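Diguanylate cyclase/phosphodiesterase (Caldicellulosiruptor saccharolyticus, PDB 3MTK) probably takes part in cyclic di-GMP turnover as part of a multidomain diguanylate cyclase/phosphodiesterase, of which this chain is the GGDEF domain. Local coordinates at residues D57-D60 with E61-H65; E95-S98 with D99-R103. One frame throughout, in Å; residues are numbered along the deposited sequence.

How the contacts relate
Both contacts are local and lie in series along the GGDEF domain, so neither closes a long loop and they neither nest nor cross. From the N terminus, strand 37-44 and helix 47-54 lead into helix 56-74, whose first turns form contact 1 and rest on helix 47-54 and the small hairpin 112-114/117-119. Antiparallel strands 79-84 and 87-93 follow at one side of the main sheet. Contact 2 then starts helix 97-108, whose apolar side chains meet strands 37-44, 123-129 and 159-163 of that sheet. The two contacts do not touch: their centres are about 26 Å apart and their nearest atoms about 13 Å.

Contact 1 (D57-D60 with E61-H65); sequences DLVD and ELIIH
L58 O takes the backbone N-H of L62, with 2.9 Å from L62 N to L58 O, while E61 CB presses on the same oxygen at 3.1 Å. This is the i to i+4 pattern of an alpha helix, here the first turns of helix 56-74 in the GGDEF domain. Three like bonds run alongside it: E61 N to D57 O, I63 N to V59 O and I64 N to D60 O. I63 turns CG1 beside its own backbone N (chi1 -65°), which lays that carbon against V59 O at 3.1 Å. The same branch comes near V59 CG1 (4.4 Å from I63 CG1), a loose apolar touch one turn apart on the buried side. I64 uses a similar first torsion and brings its CG1 to 3.4 Å from D60 O. V59 and I63 also lean on L47 of helix 47-54, whereas L58 and L62 reach the hairpin, on V114 and Y112 respectively. One turn on, E61 O accepts twice from H65: the backbone N-H of H65 bonds to it (H65 N to E61 O 2.9 Å), and the ring folds back to set H65 ND1 3.0 Å from E61 O, above its carbonyl plane.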
ATOM      1  N   ASP A  57      12.886 -16.278  -5.674  1.00 42.79           N
ATOM      2  CA  ASP A  57      13.271 -15.373  -6.744  1.00 44.52           C
ATOM      3  C   ASP A  57      12.093 -14.933  -7.581  1.00 42.14           C
ATOM      4  O   ASP A  57      11.956 -13.755  -7.914  1.00 41.48           O
ATOM      5  CB  ASP A  57      14.347 -15.994  -7.626  1.00 47.75           C
ATOM      6  CG  ASP A  57      15.714 -15.965  -6.969  1.00 51.06           C
ATOM      7  OD1 ASP A  57      16.064 -14.923  -6.373  1.00 52.08           O
ATOM      8  OD2 ASP A  57      16.436 -16.978  -7.055  1.00 54.80           O
ATOM      9  N   LEU A  58      11.230 -15.876  -7.913  1.00 41.97           N
ATOM     10  CA  LEU A  58      10.060 -15.557  -8.701  1.00 42.77           C
ATOM     11  C   LEU A  58       9.221 -14.514  -7.943  1.00 42.63           C
ATOM     12  O   LEU A  58       8.828 -13.486  -8.504  1.00 41.12           O
ATOM     13  CB  LEU A  58       9.247 -16.834  -8.934  1.00 46.17           C
ATOM     14  CG  LEU A  58       8.140 -16.839  -9.994  1.00 49.48           C
ATOM     15  CD1 LEU A  58       7.034 -15.867  -9.596  1.00 51.18           C
ATOM     16  CD2 LEU A  58       8.734 -16.476 -11.344  1.00 50.23           C
ATOM     17  N   VAL A  59       8.972 -14.784  -6.663  1.00 40.80           N
ATOM     18  CA  VAL A  59       8.163 -13.909  -5.826  1.00 39.92           C
ATOM     19  C   VAL A  59       8.722 -12.506  -5.625  1.00 40.69           C
ATOM     20  O   VAL A  59       7.959 -11.557  -5.443  1.00 36.59           O
ATOM     21  CB  VAL A  59       7.925 -14.536  -4.448  1.00 39.28           C
ATOM     22  CG1 VAL A  59       7.151 -13.579  -3.568  1.00 38.79           C
ATOM     23  CG2 VAL A  59       7.172 -15.834  -4.608  1.00 41.24           C
ATOM     24  N   ASP A  60      10.044 -12.369  -5.630  1.00 40.79           N
ATOM     25  CA  ASP A  60      10.616 -11.042  -5.475  1.00 43.23           C
ATOM     26  C   ASP A  60      10.340 -10.266  -6.756  1.00 43.73           C
ATOM     27  O   ASP A  60      10.129  -9.053  -6.728  1.00 43.82           O
ATOM     28  CB  ASP A  60      12.114 -11.125  -5.174  1.00 43.99           C
ATOM     29  CG  ASP A  60      12.392 -11.612  -3.752  1.00 47.95           C
ATOM     30  OD1 ASP A  60      11.681 -11.176  -2.821  1.00 48.37           O
ATOM     31  OD2 ASP A  60      13.319 -12.422  -3.553  1.00 49.71           O
ATOM     32  N   GLU A  61      10.313 -10.983  -7.877  1.00 44.50           N
ATOM     33  CA  GLU A  61      10.027 -10.376  -9.170  1.00 44.41           C
ATOM     34  C   GLU A  61       8.576  -9.918  -9.171  1.00 40.78           C
ATOM     35  O   GLU A  61       8.248  -8.838  -9.655  1.00 41.26           O
ATOM     36  CB  GLU A  61      10.253 -11.389 -10.296  1.00 50.26           C
ATOM     37  CG  GLU A  61      11.562 -11.199 -11.046  1.00 55.29           C
ATOM     38  CD  GLU A  61      11.578  -9.913 -11.853  1.00 58.94           C
ATOM     39  OE1 GLU A  61      10.708  -9.767 -12.738  1.00 61.71           O
ATOM     40  OE2 GLU A  61      12.452  -9.050 -11.605  1.00 59.15           O
ATOM     41  N   LEU A  62       7.716 -10.760  -8.620  1.00 38.17           N
ATOM     42  CA  LEU A  62       6.290 -10.469  -8.510  1.00 35.96           C
ATOM     43  C   LEU A  62       6.091  -9.168  -7.710  1.00 33.32           C
ATOM     44  O   LEU A  62       5.326  -8.284  -8.107  1.00 33.21           O
ATOM     45  CB  LEU A  62       5.609 -11.614  -7.776  1.00 31.66           C
ATOM     46  CG  LEU A  62       4.168 -11.982  -8.101  1.00 35.89           C
ATOM     47  CD1 LEU A  62       3.573 -12.589  -6.834  1.00 32.13           C
ATOM     48  CD2 LEU A  62       3.353 -10.777  -8.574  1.00 32.31           C
ATOM     49  N   ILE A  63       6.789  -9.063  -6.579  1.00 33.37           N
ATOM     50  CA  ILE A  63       6.705  -7.887  -5.712  1.00 34.01           C
ATOM     51  C   ILE A  63       7.089  -6.650  -6.516  1.00 34.78           C
ATOM     52  O   ILE A  63       6.424  -5.617  -6.437  1.00 34.52           O
ATOM     53  CB  ILE A  63       7.651  -8.019  -4.481  1.00 32.95           C
ATOM     54  CG1 ILE A  63       7.197  -9.167  -3.583  1.00 33.08           C
ATOM     55  CG2 ILE A  63       7.657  -6.728  -3.668  1.00 29.35           C
ATOM     56  CD1 ILE A  63       5.865  -8.932  -2.924  1.00 34.54           C
ATOM     57  N   ILE A  64       8.163  -6.749  -7.296  1.00 36.65           N
ATOM     58  CA  ILE A  64       8.569  -5.605  -8.105  1.00 38.10           C
ATOM     59  C   ILE A  64       7.408  -5.271  -9.030  1.00 36.60           C
ATOM     60  O   ILE A  64       6.952  -4.129  -9.070  1.00 36.92           O
ATOM     61  CB  ILE A  64       9.832  -5.903  -8.944  1.00 38.69           C
ATOM     62  CG1 ILE A  64      11.050  -6.036  -8.026  1.00 39.18           C
ATOM     63  CG2 ILE A  64      10.069  -4.776  -9.939  1.00 40.07           C
ATOM     64  CD1 ILE A  64      12.358  -6.319  -8.772  1.00 39.53           C
ATOM     65  N   HIS A  65       6.924  -6.271  -9.766  1.00 37.11           N
ATOM     66  CA  HIS A  65       5.787  -6.062 -10.662  1.00 38.60           C
ATOM     67  C   HIS A  65       4.674  -5.345  -9.914  1.00 37.12           C
ATOM     68  O   HIS A  65       4.129  -4.352 -10.398  1.00 37.66           O
ATOM     69  CB  HIS A  65       5.245  -7.395 -11.178  1.00 42.60           C
ATOM     70  CG  HIS A  65       5.947  -7.904 -12.397  1.00 46.47           C
ATOM     71  ND1 HIS A  65       7.308  -8.113 -12.440  1.00 46.32           N
ATOM     72  CD2 HIS A  65       5.473  -8.242 -13.620  1.00 47.94           C
ATOM     73  CE1 HIS A  65       7.644  -8.558 -13.637  1.00 48.71           C
ATOM     74  NE2 HIS A  65       6.549  -8.646 -14.372  1.00 49.48           N
TER

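Contact 2 (E95-S98 with D99-R103); sequences ENIS and DFIER
N96 stands at the N-cap of helix 97-108 and turns its amide back onto the first turn: CG lies opposite the backbone N (chi1 -172°), and OD1 receives the N-H of D99, with N96 OD1 2.9 Å from D99 N in a fairly straight bond (159°). D99 CB packs beside that oxygen, the amide and carboxylate planes standing almost square to each other (86°). I97 begins the apolar side. Its carbonyl oxygen takes the N-H of I101, and I97 CD1 meets I101 CD1 at 4.0 Å, both side chains facing the sheet at I161 and A127. S98 adds a second grip on the cap, its OG donating to N96 OD1 at 3.1 Å. With an alanine at S98 the hydroxyl is gone, and the amide of N96, left with the N-H of D99 alone of the two donors, would probably be freer to turn. S98 O accepts the N-H of E102, and E102 CG lies 3.0 Å from S98 O; the E102 carboxylate goes on to Y159 OH. R103 NH2 donates to D99 OD2 in a 2.8 Å salt bridge, from above the carboxylate plane. The amide thus satisfies a first-turn N-H, and the D99 carboxylate, already balanced by R103, probably suits the helix dipole's positive end.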
ATOM      1  N   GLU A  95     -10.855  13.356  -3.947  1.00 78.25           N
ATOM      2  CA  GLU A  95     -12.217  13.758  -3.632  1.00 79.89           C
ATOM      3  C   GLU A  95     -13.051  12.509  -3.370  1.00 78.88           C
ATOM      4  O   GLU A  95     -13.873  12.479  -2.453  1.00 79.98           O
ATOM      5  CB  GLU A  95     -12.796  14.575  -4.789  1.00 81.50           C
ATOM      6  CG  GLU A  95     -12.109  15.926  -4.974  1.00 83.59           C
ATOM      7  CD  GLU A  95     -12.659  16.722  -6.146  1.00 85.07           C
ATOM      8  OE1 GLU A  95     -12.278  17.906  -6.291  1.00 85.08           O
ATOM      9  OE2 GLU A  95     -13.466  16.165  -6.922  1.00 85.61           O
ATOM     10  N   ASN A  96     -12.824  11.481  -4.181  1.00 76.68           N
ATOM     11  CA  ASN A  96     -13.518  10.205  -4.034  1.00 74.43           C
ATOM     12  C   ASN A  96     -12.445   9.124  -3.871  1.00 69.41           C
ATOM     13  O   ASN A  96     -11.912   8.607  -4.853  1.00 68.85           O
ATOM     14  CB  ASN A  96     -14.373   9.906  -5.267  1.00 77.48           C
ATOM     15  CG  ASN A  96     -15.258   8.689  -5.074  1.00 80.05           C
ATOM     16  OD1 ASN A  96     -14.785   7.615  -4.689  1.00 81.36           O
ATOM     17  ND2 ASN A  96     -16.551   8.848  -5.338  1.00 82.81           N
ATOM     18  N   ILE A  97     -12.138   8.787  -2.624  1.00 64.06           N
ATOM     19  CA  ILE A  97     -11.105   7.800  -2.349  1.00 60.37           C
ATOM     20  C   ILE A  97     -11.550   6.343  -2.487  1.00 58.89           C
ATOM     21  O   ILE A  97     -10.730   5.479  -2.803  1.00 58.29           O
ATOM     22  CB  ILE A  97     -10.487   8.020  -0.945  1.00 58.43           C
ATOM     23  CG1 ILE A  97      -9.315   7.056  -0.759  1.00 56.79           C
ATOM     24  CG2 ILE A  97     -11.562   7.894   0.136  1.00 55.29           C
ATOM     25  CD1 ILE A  97      -8.949   6.787   0.662  1.00 58.71           C
ATOM     26  N   SER A  98     -12.832   6.060  -2.260  1.00 55.63           N
ATOM     27  CA  SER A  98     -13.310   4.687  -2.395  1.00 55.35           C
ATOM     28  C   SER A  98     -13.123   4.222  -3.840  1.00 54.63           C
ATOM     29  O   SER A  98     -12.528   3.175  -4.088  1.00 54.63           O
ATOM     30  CB  SER A  98     -14.787   4.577  -2.002  1.00 53.52           C
ATOM     31  OG  SER A  98     -15.609   5.229  -2.949  1.00 55.66           O
ATOM     32  N   ASP A  99     -13.621   5.004  -4.792  1.00 54.26           N
ATOM     33  CA  ASP A  99     -13.492   4.655  -6.203  1.00 53.50           C
ATOM     34  C   ASP A  99     -12.020   4.520  -6.572  1.00 52.26           C
ATOM     35  O   ASP A  99     -11.650   3.682  -7.391  1.00 52.16           O
ATOM     36  CB  ASP A  99     -14.146   5.731  -7.074  1.00 56.33           C
ATOM     37  CG  ASP A  99     -13.591   5.757  -8.490  1.00 58.64           C
ATOM     38  OD1 ASP A  99     -13.764   4.761  -9.230  1.00 60.21           O
ATOM     39  OD2 ASP A  99     -12.971   6.778  -8.862  1.00 59.95           O
ATOM     40  N   PHE A 100     -11.188   5.361  -5.964  1.00 51.14           N
ATOM     41  CA  PHE A 100      -9.754   5.342  -6.208  1.00 49.57           C
ATOM     42  C   PHE A 100      -9.229   3.975  -5.787  1.00 48.33           C
ATOM     43  O   PHE A 100      -8.449   3.341  -6.496  1.00 47.83           O
ATOM     44  CB  PHE A 100      -9.072   6.432  -5.380  1.00 51.08           C
ATOM     45  CG  PHE A 100      -7.574   6.424  -5.481  1.00 54.58           C
ATOM     46  CD1 PHE A 100      -6.931   6.952  -6.599  1.00 56.50           C
ATOM     47  CD2 PHE A 100      -6.800   5.859  -4.471  1.00 53.82           C
ATOM     48  CE1 PHE A 100      -5.531   6.916  -6.708  1.00 57.34           C
ATOM     49  CE2 PHE A 100      -5.408   5.817  -4.570  1.00 54.43           C
ATOM     50  CZ  PHE A 100      -4.772   6.346  -5.691  1.00 56.41           C
ATOM     51  N   ILE A 101      -9.683   3.532  -4.620  1.00 46.71           N
ATOM     52  CA  ILE A 101      -9.288   2.255  -4.054  1.00 45.55           C
ATOM     53  C   ILE A 101      -9.719   1.089  -4.931  1.00 46.61           C
ATOM     54  O   ILE A 101      -8.925   0.200  -5.231  1.00 45.54           O
ATOM     55  CB  ILE A 101      -9.897   2.091  -2.644  1.00 44.68           C
ATOM     56  CG1 ILE A 101      -9.160   3.010  -1.662  1.00 44.46           C
ATOM     57  CG2 ILE A 101      -9.854   0.627  -2.214  1.00 43.03           C
ATOM     58  CD1 ILE A 101      -9.742   3.024  -0.255  1.00 40.91           C
ATOM     59  N   GLU A 102     -10.981   1.107  -5.345  1.00 48.40           N
ATOM     60  CA  GLU A 102     -11.533   0.047  -6.179  1.00 51.42           C
ATOM     61  C   GLU A 102     -10.879   0.006  -7.555  1.00 52.43           C
ATOM     62  O   GLU A 102     -10.545  -1.067  -8.067  1.00 51.62           O
ATOM     63  CB  GLU A 102     -13.041   0.237  -6.323  1.00 50.42           C
ATOM     64  CG  GLU A 102     -13.712   0.612  -5.021  1.00 53.21           C
ATOM     65  CD  GLU A 102     -15.213   0.531  -5.103  1.00 55.33           C
ATOM     66  OE1 GLU A 102     -15.774   1.017  -6.108  1.00 57.65           O
ATOM     67  OE2 GLU A 102     -15.833  -0.018  -4.162  1.00 55.95           O
ATOM     68  N   ARG A 103     -10.695   1.176  -8.151  1.00 54.45           N
ATOM     69  CA  ARG A 103     -10.074   1.253  -9.459  1.00 57.42           C
ATOM     70  C   ARG A 103      -8.764   0.496  -9.368  1.00 57.29           C
ATOM     71  O   ARG A 103      -8.519  -0.455 -10.116  1.00 58.19           O
ATOM     72  CB  ARG A 103      -9.799   2.708  -9.832  1.00 60.02           C
ATOM     73  CG  ARG A 103      -9.429   2.922 -11.296  1.00 63.88           C
ATOM     74  CD  ARG A 103      -8.950   4.344 -11.519  1.00 66.58           C
ATOM     75  NE  ARG A 103      -9.873   5.298 -10.919  1.00 67.43           N
ATOM     76  CZ  ARG A 103      -9.495   6.423 -10.322  1.00 66.93           C
ATOM     77  NH1 ARG A 103      -8.209   6.733 -10.252  1.00 68.24           N
ATOM     78  NH2 ARG A 103     -10.402   7.222  -9.773  1.00 67.35           N
TER